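Local coordinates for protein putative Xylose isomerase (PDB 3QXB) that probably acts as an isomerase of the xylose isomerase-like family, binding manganese and iron ions in a TIM-barrel fold, at residues R118-T123 / A164-R169; E151-A156 / A194-D199; I287-E292 / E296-D301. All blocks are in the same frame, centred on the assembly; numbering follows the deposited sequence.

Contact 1: R118-T123 / A164-R169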
# COMPACT_ATOMS: atom_id res chain seq x y z
N ARG A 118 -0.39 18.57 -1.76
CA ARG A 118 0.91 18.21 -2.33
C ARG A 118 0.76 17.44 -3.64
O ARG A 118 1.54 17.67 -4.58
CB ARG A 118 1.73 17.43 -1.30
CG ARG A 118 2.17 18.32 -0.13
CD ARG A 118 3.10 17.63 0.88
NE ARG A 118 4.39 17.36 0.26
CZ ARG A 118 5.39 18.24 0.15
NH1 ARG A 118 5.28 19.47 0.66
NH2 ARG A 118 6.52 17.88 -0.43
N ALA A 119 -0.22 16.55 -3.71
CA ALA A 119 -0.54 15.87 -4.98
C ALA A 119 -0.94 16.86 -6.07
O ALA A 119 -0.56 16.70 -7.24
CB ALA A 119 -1.65 14.82 -4.78
N ILE A 120 -1.73 17.86 -5.72
CA ILE A 120 -2.04 18.93 -6.66
C ILE A 120 -0.75 19.66 -7.11
O ILE A 120 -0.57 19.92 -8.30
CB ILE A 120 -3.02 19.93 -6.01
CG1 ILE A 120 -4.40 19.27 -5.86
CG2 ILE A 120 -3.04 21.26 -6.78
CD1 ILE A 120 -5.39 19.99 -4.91
N ASP A 121 0.14 19.99 -6.18
CA ASP A 121 1.46 20.59 -6.58
C ASP A 121 2.22 19.73 -7.59
O ASP A 121 2.66 20.18 -8.68
CB ASP A 121 2.34 20.85 -5.37
CG ASP A 121 1.82 21.94 -4.49
OD1 ASP A 121 1.02 22.80 -4.91
OD2 ASP A 121 2.22 21.93 -3.33
N MSE A 122 2.35 18.46 -7.27
CA MSE A 122 3.00 17.49 -8.21
C MSE A 122 2.29 17.39 -9.56
O MSE A 122 2.90 17.35 -10.68
CB MSE A 122 3.02 16.11 -7.50
CG MSE A 122 3.88 15.03 -8.20
SE MSE A 122 3.66 13.37 -7.20
CE MSE A 122 2.00 12.84 -7.85
N THR A 123 0.97 17.35 -9.50
CA THR A 123 0.19 17.26 -10.76
C THR A 123 0.40 18.53 -11.63
O THR A 123 0.56 18.42 -12.85
CB THR A 123 -1.28 17.01 -10.44
OG1 THR A 123 -1.40 15.82 -9.64
CG2 THR A 123 -2.12 16.91 -11.75
N ALA A 164 -10.19 22.56 -4.13
CA ALA A 164 -10.59 22.87 -5.51
C ALA A 164 -10.16 24.31 -5.88
O ALA A 164 -9.67 24.54 -6.98
CB ALA A 164 -12.12 22.63 -5.73
N ALA A 165 -10.26 25.26 -4.95
CA ALA A 165 -9.79 26.63 -5.18
C ALA A 165 -8.27 26.67 -5.41
O ALA A 165 -7.78 27.34 -6.32
CB ALA A 165 -10.15 27.56 -3.99
N TYR A 166 -7.55 25.92 -4.57
CA TYR A 166 -6.10 25.80 -4.77
C TYR A 166 -5.74 25.16 -6.12
O TYR A 166 -4.85 25.64 -6.82
CB TYR A 166 -5.46 25.06 -3.60
CG TYR A 166 -3.96 24.98 -3.69
CD1 TYR A 166 -3.19 26.13 -3.58
CD2 TYR A 166 -3.31 23.77 -3.86
CE1 TYR A 166 -1.84 26.07 -3.65
CE2 TYR A 166 -1.97 23.71 -3.92
CZ TYR A 166 -1.22 24.85 -3.81
OH TYR A 166 0.18 24.79 -3.88
N ALA A 167 -6.42 24.08 -6.50
CA ALA A 167 -6.15 23.38 -7.74
C ALA A 167 -6.36 24.36 -8.89
O ALA A 167 -5.52 24.45 -9.77
CB ALA A 167 -7.06 22.15 -7.91
N LYS A 168 -7.47 25.12 -8.86
CA LYS A 168 -7.70 26.09 -9.93
C LYS A 168 -6.55 27.09 -10.03
O LYS A 168 -6.08 27.38 -11.10
CB LYS A 168 -9.01 26.87 -9.76
CG LYS A 168 -9.30 27.71 -11.10
CD LYS A 168 -10.43 28.66 -10.98
CE LYS A 168 -10.05 29.93 -10.20
NZ LYS A 168 -9.67 31.14 -11.06
N ARG A 169 -6.08 27.61 -8.89
CA ARG A 169 -4.98 28.52 -8.90
C ARG A 169 -3.71 27.88 -9.49
O ARG A 169 -2.96 28.55 -10.18
CB ARG A 169 -4.70 28.98 -7.48
CG ARG A 169 -3.82 30.16 -7.38
CD ARG A 169 -3.82 30.62 -5.89
NE ARG A 169 -2.50 30.41 -5.35
CZ ARG A 169 -2.19 29.95 -4.14
NH1 ARG A 169 -3.11 29.61 -3.21
NH2 ARG A 169 -0.91 29.84 -3.89
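A chi1 of -176° swings the ring of Tyr166 out from helix 146-170, CG lying opposite the main-chain nitrogen, toward Asp121, whose CG stands anti to the carbonyl carbon, beside the backbone N, so that the carboxylate can meet the phenol end. Tyr166 OH donates to Asp121 OD1, which approaches the edge of the ring, close to its plane. The modelled separation of Tyr166 OH and Asp121 OD1, 2.4 Å, is very short, and its exact value is doubtful. The two side chains meet nearly at right angles, and the carboxylate plane is turned 73° from that of the ring. The other oxygen, Asp121 OD2, takes a salt bridge from Lys117, so the acid binds with both oxygens.

These helices, 106-125 and 146-170, are outer helices of the TIM barrel on either side of strand 130-133 in the sequence. Their short segments run nearly side by side, 17° from parallel and 10.0 Å apart between axes. Ile120 points at the other helix, and because Ala167 has only a methyl for a side chain, Ile120 CG2 comes to 3.9 Å from Ala167 CA. The same methyl approaches the Tyr166 ring obliquely, 3.9 Å from Tyr166 CD2. Farther along the isoleucine, CD1 comes within 4.1 Å of Ala167 CB, and the slight alanine lets the backbones draw together: Ile120 CA and Ala167 CA are 6.2 Å apart. On the barrel side Ile120 also packs on Thr131 of strand 130-133, while Ala167 rests on Leu175 of strand 174-177.

Contact 2: E151-A156 / A194-D199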
# COMPACT_ATOMS: atom_id res chain seq x y z
N GLU A 151 -20.31 15.20 11.53
CA GLU A 151 -19.36 16.21 11.95
C GLU A 151 -18.08 16.16 11.08
O GLU A 151 -17.60 17.20 10.60
CB GLU A 151 -19.02 16.00 13.44
CG GLU A 151 -18.08 17.02 14.03
CD GLU A 151 -17.62 16.66 15.43
OE1 GLU A 151 -18.02 15.61 15.96
OE2 GLU A 151 -16.84 17.46 16.00
N ILE A 152 -17.59 14.96 10.85
CA ILE A 152 -16.31 14.74 10.15
C ILE A 152 -16.46 15.06 8.68
O ILE A 152 -15.61 15.73 8.06
CB ILE A 152 -15.78 13.31 10.42
CG1 ILE A 152 -15.46 13.16 11.91
CG2 ILE A 152 -14.56 12.99 9.60
CD1 ILE A 152 -15.19 11.71 12.30
N TYR A 153 -17.59 14.64 8.13
CA TYR A 153 -17.91 14.91 6.76
C TYR A 153 -18.05 16.41 6.47
O TYR A 153 -17.58 16.88 5.43
CB TYR A 153 -19.19 14.15 6.35
CG TYR A 153 -19.64 14.54 4.98
CD1 TYR A 153 -18.84 14.29 3.87
CD2 TYR A 153 -20.81 15.20 4.79
CE1 TYR A 153 -19.23 14.69 2.60
CE2 TYR A 153 -21.22 15.62 3.53
CZ TYR A 153 -20.42 15.36 2.44
OH TYR A 153 -20.87 15.76 1.22
N ALA A 154 -18.64 17.20 7.38
CA ALA A 154 -18.84 18.60 7.07
C ALA A 154 -17.46 19.30 6.94
O ALA A 154 -17.26 20.17 6.09
CB ALA A 154 -19.71 19.29 8.14
N ILE A 155 -16.52 18.86 7.76
CA ILE A 155 -15.16 19.38 7.69
C ILE A 155 -14.51 18.93 6.39
O ILE A 155 -13.86 19.72 5.72
CB ILE A 155 -14.38 18.96 8.92
CG1 ILE A 155 -14.90 19.75 10.13
CG2 ILE A 155 -12.84 19.14 8.69
CD1 ILE A 155 -14.69 19.07 11.48
N ALA A 156 -14.69 17.66 6.04
CA ALA A 156 -14.07 17.11 4.86
C ALA A 156 -14.53 17.88 3.63
O ALA A 156 -13.73 18.24 2.80
CB ALA A 156 -14.37 15.65 4.72
N ALA A 194 -24.01 10.53 -5.12
CA ALA A 194 -24.92 11.61 -5.57
C ALA A 194 -25.01 12.73 -4.52
O ALA A 194 -25.04 13.91 -4.87
CB ALA A 194 -26.30 11.06 -5.88
N ARG A 195 -25.02 12.37 -3.24
CA ARG A 195 -25.10 13.36 -2.21
C ARG A 195 -23.82 14.24 -2.17
O ARG A 195 -23.90 15.45 -2.08
CB ARG A 195 -25.31 12.70 -0.84
CG ARG A 195 -24.91 13.61 0.33
CD ARG A 195 -25.24 13.05 1.69
NE ARG A 195 -24.99 14.07 2.71
CZ ARG A 195 -24.82 13.85 4.02
NH1 ARG A 195 -24.82 12.61 4.52
NH2 ARG A 195 -24.63 14.87 4.83
N LEU A 196 -22.65 13.61 -2.21
CA LEU A 196 -21.40 14.37 -2.20
C LEU A 196 -21.37 15.29 -3.37
O LEU A 196 -21.05 16.45 -3.22
CB LEU A 196 -20.18 13.44 -2.25
CG LEU A 196 -18.79 14.11 -2.36
CD1 LEU A 196 -18.41 14.96 -1.15
CD2 LEU A 196 -17.76 13.01 -2.60
N MSE A 197 -21.72 14.78 -4.56
CA MSE A 197 -21.75 15.60 -5.79
C MSE A 197 -22.72 16.77 -5.70
O MSE A 197 -22.39 17.88 -6.14
CB MSE A 197 -22.08 14.75 -7.01
CG MSE A 197 -20.93 13.80 -7.40
SE MSE A 197 -19.46 14.82 -8.06
CE MSE A 197 -18.30 14.55 -6.69
N ALA A 198 -23.91 16.52 -5.16
CA ALA A 198 -24.90 17.57 -5.01
C ALA A 198 -24.41 18.65 -4.03
O ALA A 198 -24.62 19.83 -4.25
CB ALA A 198 -26.25 16.99 -4.52
N ASP A 199 -23.77 18.22 -2.94
CA ASP A 199 -23.25 19.12 -1.93
C ASP A 199 -22.20 20.04 -2.53
O ASP A 199 -22.17 21.22 -2.24
CB ASP A 199 -22.59 18.31 -0.77
CG ASP A 199 -23.59 17.81 0.26
OD1 ASP A 199 -24.81 18.12 0.14
OD2 ASP A 199 -23.15 17.06 1.18
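Tyr153 reaches across to Leu196, Arg195 and Asp199 between helices 146-170 and 190-200, consecutive outer helices of the TIM barrel linked through strand 174-177. Their segments diverge by 46° with axes 12.5 Å apart, a separation that a long aromatic side chain can bridge.

The apolar part is small: Leu196 CD1 meets the ring at its edge, 3.8 Å from Tyr153 CE1. Phe186 adds an edge-to-face ring contact from the loop before helix 190-200.

The charged contacts involve Arg195 and Asp199. Arg195, extended from CG to NE, runs alongside the tyrosine, pointing the other way, and Tyr153 CE2 lies over one face of its guanidinium, 3.7 Å from Arg195 NH2. That nitrogen's salt bridge is to Glu150; the ion pair from Arg195 NE to Asp199 OD2, at 3.8 Å, is long. Were Tyr153 replaced by an alanine, the loss of the ring would probably open a gap beside Leu196 and leave Asp199 OD2 without its hydroxyl partner.

Asp199 OD2, which also receives a salt bridge from Arg157, accepts a hydrogen bond from Tyr153 OH at 2.6 Å on its anti side, the hydroxyl lying 15° out of the carboxylate plane.

Contact 3: I287-E292 / E296-D301. With EDO (1,2-ethanediol), chain K.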
# COMPACT_ATOMS: atom_id res chain seq x y z
N ILE A 287 -5.24 -2.66 -12.87
CA ILE A 287 -4.97 -4.07 -12.67
C ILE A 287 -3.85 -4.15 -11.65
O ILE A 287 -2.81 -3.48 -11.79
CB ILE A 287 -4.57 -4.82 -13.98
CG1 ILE A 287 -5.50 -4.47 -15.16
CG2 ILE A 287 -4.49 -6.35 -13.72
CD1 ILE A 287 -6.96 -4.77 -14.93
N LEU A 288 -4.08 -4.94 -10.61
CA LEU A 288 -3.12 -5.08 -9.53
C LEU A 288 -2.50 -6.50 -9.55
O LEU A 288 -3.18 -7.52 -9.76
CB LEU A 288 -3.78 -4.76 -8.19
CG LEU A 288 -4.19 -3.28 -7.98
CD1 LEU A 288 -4.95 -3.18 -6.67
CD2 LEU A 288 -3.00 -2.30 -8.02
N TYR A 289 -1.18 -6.54 -9.42
CA TYR A 289 -0.46 -7.78 -9.47
C TYR A 289 0.27 -7.93 -8.16
O TYR A 289 0.79 -6.94 -7.59
CB TYR A 289 0.54 -7.75 -10.62
CG TYR A 289 -0.07 -7.85 -11.98
CD1 TYR A 289 -0.39 -6.71 -12.72
CD2 TYR A 289 -0.33 -9.10 -12.55
CE1 TYR A 289 -0.97 -6.80 -13.98
CE2 TYR A 289 -0.91 -9.19 -13.80
CZ TYR A 289 -1.23 -8.02 -14.51
OH TYR A 289 -1.76 -8.06 -15.78
N PRO A 290 0.31 -9.16 -7.64
CA PRO A 290 1.13 -9.38 -6.44
C PRO A 290 2.57 -8.86 -6.65
O PRO A 290 3.08 -8.98 -7.74
CB PRO A 290 1.15 -10.91 -6.32
CG PRO A 290 0.00 -11.41 -7.18
CD PRO A 290 -0.08 -10.42 -8.30
N PHE A 291 3.19 -8.26 -5.63
CA PHE A 291 4.59 -7.83 -5.73
C PHE A 291 5.52 -8.97 -6.19
O PHE A 291 6.43 -8.78 -7.00
CB PHE A 291 5.09 -7.34 -4.35
CG PHE A 291 4.42 -6.05 -3.86
CD1 PHE A 291 4.61 -4.85 -4.53
CD2 PHE A 291 3.64 -6.05 -2.70
CE1 PHE A 291 4.02 -3.68 -4.10
CE2 PHE A 291 3.04 -4.86 -2.24
CZ PHE A 291 3.22 -3.69 -2.94
N GLU A 292 5.25 -10.17 -5.68
CA GLU A 292 6.12 -11.33 -5.88
C GLU A 292 5.95 -11.98 -7.28
O GLU A 292 6.71 -12.88 -7.65
CB GLU A 292 5.92 -12.34 -4.76
CG GLU A 292 4.55 -12.95 -4.65
CD GLU A 292 3.59 -12.13 -3.76
OE1 GLU A 292 3.74 -10.87 -3.62
OE2 GLU A 292 2.68 -12.76 -3.20
N GLU A 296 8.37 -10.30 -16.10
CA GLU A 296 8.02 -10.78 -17.44
C GLU A 296 6.62 -11.37 -17.48
O GLU A 296 5.96 -11.26 -18.51
CB GLU A 296 9.07 -11.77 -18.00
CG GLU A 296 9.23 -13.09 -17.21
CD GLU A 296 10.22 -14.09 -17.88
OE1 GLU A 296 11.06 -13.69 -18.73
OE2 GLU A 296 10.13 -15.30 -17.59
N ASP A 297 6.17 -11.96 -16.38
CA ASP A 297 4.81 -12.54 -16.32
C ASP A 297 3.71 -11.47 -16.25
O ASP A 297 2.67 -11.61 -16.88
CB ASP A 297 4.65 -13.53 -15.16
CG ASP A 297 5.50 -14.80 -15.33
OD1 ASP A 297 5.80 -15.23 -16.48
OD2 ASP A 297 5.89 -15.36 -14.30
N VAL A 298 3.98 -10.39 -15.51
CA VAL A 298 3.09 -9.25 -15.39
C VAL A 298 2.96 -8.60 -16.76
O VAL A 298 1.87 -8.41 -17.27
CB VAL A 298 3.66 -8.23 -14.33
CG1 VAL A 298 2.93 -6.88 -14.42
CG2 VAL A 298 3.60 -8.82 -12.89
N LEU A 299 4.09 -8.32 -17.40
CA LEU A 299 4.09 -7.69 -18.73
C LEU A 299 3.31 -8.53 -19.73
O LEU A 299 2.45 -8.00 -20.43
CB LEU A 299 5.52 -7.46 -19.23
CG LEU A 299 5.59 -6.69 -20.57
CD1 LEU A 299 4.82 -5.39 -20.46
CD2 LEU A 299 7.05 -6.43 -20.98
N ALA A 300 3.60 -9.84 -19.78
CA ALA A 300 2.88 -10.71 -20.72
C ALA A 300 1.38 -10.68 -20.49
O ALA A 300 0.61 -10.67 -21.42
CB ALA A 300 3.40 -12.20 -20.68
N ASP A 301 0.99 -10.71 -19.23
CA ASP A 301 -0.44 -10.74 -18.89
C ASP A 301 -1.15 -9.44 -19.21
O ASP A 301 -2.29 -9.46 -19.74
CB ASP A 301 -0.60 -11.05 -17.41
CG ASP A 301 -2.03 -11.26 -17.04
OD1 ASP A 301 -2.54 -12.35 -17.32
OD2 ASP A 301 -2.64 -10.32 -16.51
C1 EDO K . -3.54 -10.44 -11.67
O1 EDO K . -3.31 -10.78 -10.33
C2 EDO K . -4.83 -11.15 -11.98
O2 EDO K . -5.31 -10.59 -13.16
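The ring of Tyr289 has Val298 on one face and Asp301 at its edge. Val298 CG1 sits over that face, displaced toward the rim, and makes a CH-pi contact: it is 3.9 Å from the ring centroid and 17° off the ring normal. The second methyl contributes too, Val298 CG2 lying 3.9 Å from Tyr289 CG, so the forked valine bears on the ring with both branches. A 1,2-ethanediol, probably from the crystallisation liquor, comes in obliquely, its C1 3.6 Å from Tyr289 CD2; its O1 makes a weak hydrogen bond to Leu288 O.

At the edge, in the ring plane, lies Asp301 OD2. Tyr289 OH donates to Asp301 OD2 at 2.5 Å, meeting the anti lone pair of that oxygen, and the carboxylate stands nearly upright to the ring, the planes 83° apart. With chi1 at -173°, the Asp301 carboxylate is carried out from the helix toward the loop. It is further fixed by two hydroxyls, Ser257 OG at OD2 and Thr259 OG1 at OD1, so its rotation is well defined. Tyrosine suits this place because it offers a broad apolar face to the valine and a donor to the acid.

The contact ties the loop that follows barrel strand 283-285 to the helix that comes next, 295-310, where Met302 also touches Tyr289. Leu288 is joined to the metal ligand His255 by backbone hydrogen bonds, and Glu292 reaches Asp253 N of the second subunit. Elsewhere on helix 295-310, Leu299 packs against helix 36-46.

All three contacts belong to the outer layer or loops of one eight-stranded parallel barrel. Contacts 1 and 2 share helix 146-170: its later part meets the preceding helix 106-125, and its earlier part the following helix 190-200, so their segments alternate along the chain. Their centres are 20 Å apart, and they do not touch. Contact 3 comes later in sequence, where the last strand, 283-285, leads on to helix 295-310. Across the chain's centre from the other two, its centre is 32 Å from that of contact 1 and 37 Å from that of contact 2. Thus contacts 1 and 2 join outer helices from mid-sequence, while contact 3 holds the loop after the last strand against helix 295-310, the Tyr289 side chain about 13 Å from the metal ions.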